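Local structure of ribokinase (Cryptococcus neoformans var. grubii serotype A, 6CW5) at residues L166-P172 / H188-V194. The protein probably phosphorylates D-ribose at O-5 with magnesium-ATP, giving D-ribose 5-phosphate for nucleotide synthesis or the pentose phosphate pathway. Numbering follows the deposited sequence.
Sequences LTSVFNP and HLSWLIV
Leu-189 reaches across to Phe-170, its CD1 meeting Phe-170 CB at 3.4 Å while CD2 lies oblique to the ring. Leu-192 runs alongside the same phenylalanine, pointing the same way, and its CD1 also touches Pro-172 CD (3.7 Å). Val-194 CG1 packs on Pro-172 CG. The other face of the sheet carries Val-169, whose CG1 meets Ile-193 CD1 at 3.6 Å; CG2 leans on Trp-191 CB. Helix 279-292 covers this side, with Phe-287 edge-to-face to Trp-191.

Between these layers, Phe-170 N donates to Trp-191 O and Phe-170 O receives Ile-193 N in a nearly straight bond (176°). Where the strands begin, serine hydroxyls join the ladder. Ser-190 OG, beside its own backbone N (chi1 -47°), accepts Ser-168 N at 2.9 Å, and Ser-168 OG accepts Ser-190 N at 3.0 Å. Ser-168 O takes Trp-191 N and, weakly, Ser-190 N. A water ties Ser-168 OG to the carbonyls of Leu-166 and His-188.

At the far end the side-chain amide of Asn-171 adds one more bond beyond the last backbone rung: ND2 bonds Ile-193 O at 2.9 Å, approaching from above the carbonyl plane, and OD1 has a weak bond from Gln-55, so both ends of the amide are engaged. This asparagine adjoins Lys-51 and Asp-281, the predicted substrate-binding lysine and proton acceptor. Strands 167-170 and 191-194, their axes inclined by 20° and linked through helix 178-183, form a parallel beta-alpha-beta unit in the central sheet of the PfkB/ribokinase fold, with the predicted active site at their C-terminal ends.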
# COMPACT_ATOMS: atom_id res chain seq x y z
N LEU A 166 16.51 -8.57 -3.79
CA LEU A 166 17.29 -7.34 -3.77
C LEU A 166 17.90 -7.16 -2.39
O LEU A 166 17.43 -7.72 -1.40
CB LEU A 166 16.42 -6.12 -4.07
CG LEU A 166 16.14 -5.85 -5.56
CD1 LEU A 166 15.34 -6.96 -6.21
CD2 LEU A 166 15.38 -4.56 -5.66
N THR A 167 18.91 -6.32 -2.32
CA THR A 167 19.42 -5.84 -1.04
C THR A 167 18.57 -4.64 -0.64
O THR A 167 18.59 -3.61 -1.32
CB THR A 167 20.88 -5.45 -1.16
OG1 THR A 167 21.66 -6.60 -1.52
CG2 THR A 167 21.37 -4.91 0.17
N SER A 168 17.78 -4.78 0.42
CA SER A 168 16.87 -3.71 0.81
C SER A 168 17.38 -3.05 2.08
O SER A 168 17.89 -3.72 2.98
CB SER A 168 15.47 -4.24 1.02
OG SER A 168 15.54 -5.36 1.89
N VAL A 169 17.19 -1.73 2.17
CA VAL A 169 17.72 -0.90 3.24
C VAL A 169 16.59 0.00 3.70
O VAL A 169 15.96 0.67 2.88
CB VAL A 169 18.92 -0.07 2.76
CG1 VAL A 169 19.47 0.79 3.87
CG2 VAL A 169 20.02 -0.97 2.21
N PHE A 170 16.29 -0.01 5.01
CA PHE A 170 15.12 0.70 5.53
C PHE A 170 15.54 1.63 6.65
O PHE A 170 16.32 1.24 7.53
CB PHE A 170 14.12 -0.32 6.03
CG PHE A 170 12.91 0.25 6.74
CD1 PHE A 170 12.10 1.20 6.14
CD2 PHE A 170 12.52 -0.28 7.97
CE1 PHE A 170 10.95 1.66 6.77
CE2 PHE A 170 11.39 0.19 8.61
CZ PHE A 170 10.59 1.15 8.00
N ASN A 171 15.02 2.86 6.63
CA ASN A 171 15.26 3.85 7.68
C ASN A 171 13.88 4.25 8.21
O ASN A 171 13.11 4.92 7.50
CB ASN A 171 16.03 5.03 7.06
CG ASN A 171 16.25 6.20 8.01
OD1 ASN A 171 16.18 7.36 7.58
ND2 ASN A 171 16.59 5.93 9.28
N PRO A 172 13.49 3.83 9.42
CA PRO A 172 12.09 4.07 9.84
C PRO A 172 11.84 5.49 10.33
O PRO A 172 11.72 5.78 11.53
CB PRO A 172 11.89 3.05 10.97
CG PRO A 172 13.34 2.89 11.57
CD PRO A 172 14.27 3.02 10.39
N HIS A 188 12.17 -9.73 5.06
CA HIS A 188 12.53 -9.29 3.70
C HIS A 188 13.63 -8.25 3.68
O HIS A 188 14.13 -7.92 2.60
CB HIS A 188 11.30 -8.71 2.98
CG HIS A 188 10.23 -9.72 2.74
ND1 HIS A 188 10.50 -10.99 2.29
CD2 HIS A 188 8.88 -9.65 2.91
CE1 HIS A 188 9.37 -11.66 2.17
NE2 HIS A 188 8.38 -10.87 2.54
N LEU A 189 14.01 -7.72 4.83
CA LEU A 189 14.86 -6.55 4.90
C LEU A 189 16.32 -6.95 5.05
O LEU A 189 16.67 -7.73 5.94
CB LEU A 189 14.45 -5.68 6.09
CG LEU A 189 15.25 -4.41 6.20
CD1 LEU A 189 14.92 -3.50 5.01
CD2 LEU A 189 14.85 -3.73 7.53
N SER A 190 17.19 -6.39 4.20
CA SER A 190 18.61 -6.71 4.35
C SER A 190 19.29 -5.86 5.42
O SER A 190 20.13 -6.38 6.17
CB SER A 190 19.36 -6.52 3.03
OG SER A 190 18.67 -7.12 1.93
N TRP A 191 18.98 -4.56 5.46
CA TRP A 191 19.65 -3.63 6.37
C TRP A 191 18.65 -2.68 7.00
O TRP A 191 17.84 -2.07 6.30
CB TRP A 191 20.70 -2.79 5.64
CG TRP A 191 21.93 -3.57 5.28
CD1 TRP A 191 22.25 -4.12 4.08
CD2 TRP A 191 23.02 -3.85 6.16
NE1 TRP A 191 23.49 -4.74 4.16
CE2 TRP A 191 23.97 -4.58 5.43
CE3 TRP A 191 23.28 -3.54 7.51
CZ2 TRP A 191 25.17 -5.01 6.00
CZ3 TRP A 191 24.47 -3.96 8.07
CH2 TRP A 191 25.40 -4.70 7.31
N LEU A 192 18.75 -2.52 8.32
CA LEU A 192 18.03 -1.48 9.04
C LEU A 192 19.02 -0.39 9.42
O LEU A 192 20.06 -0.70 10.01
CB LEU A 192 17.37 -2.06 10.30
CG LEU A 192 16.81 -1.07 11.34
CD1 LEU A 192 15.51 -0.43 10.79
CD2 LEU A 192 16.53 -1.78 12.67
N ILE A 193 18.69 0.86 9.12
CA ILE A 193 19.51 2.01 9.53
C ILE A 193 18.69 2.83 10.52
O ILE A 193 17.62 3.36 10.16
CB ILE A 193 19.94 2.88 8.35
CG1 ILE A 193 20.69 2.05 7.31
CG2 ILE A 193 20.88 3.99 8.85
CD1 ILE A 193 21.24 2.93 6.17
N VAL A 194 19.20 2.98 11.74
CA VAL A 194 18.56 3.75 12.80
C VAL A 194 19.60 4.58 13.52
O VAL A 194 20.80 4.30 13.46
CB VAL A 194 17.86 2.83 13.84
CG1 VAL A 194 16.59 2.23 13.22
CG2 VAL A 194 18.82 1.71 14.34
O HOH W 1 15.04 -7.39 0.13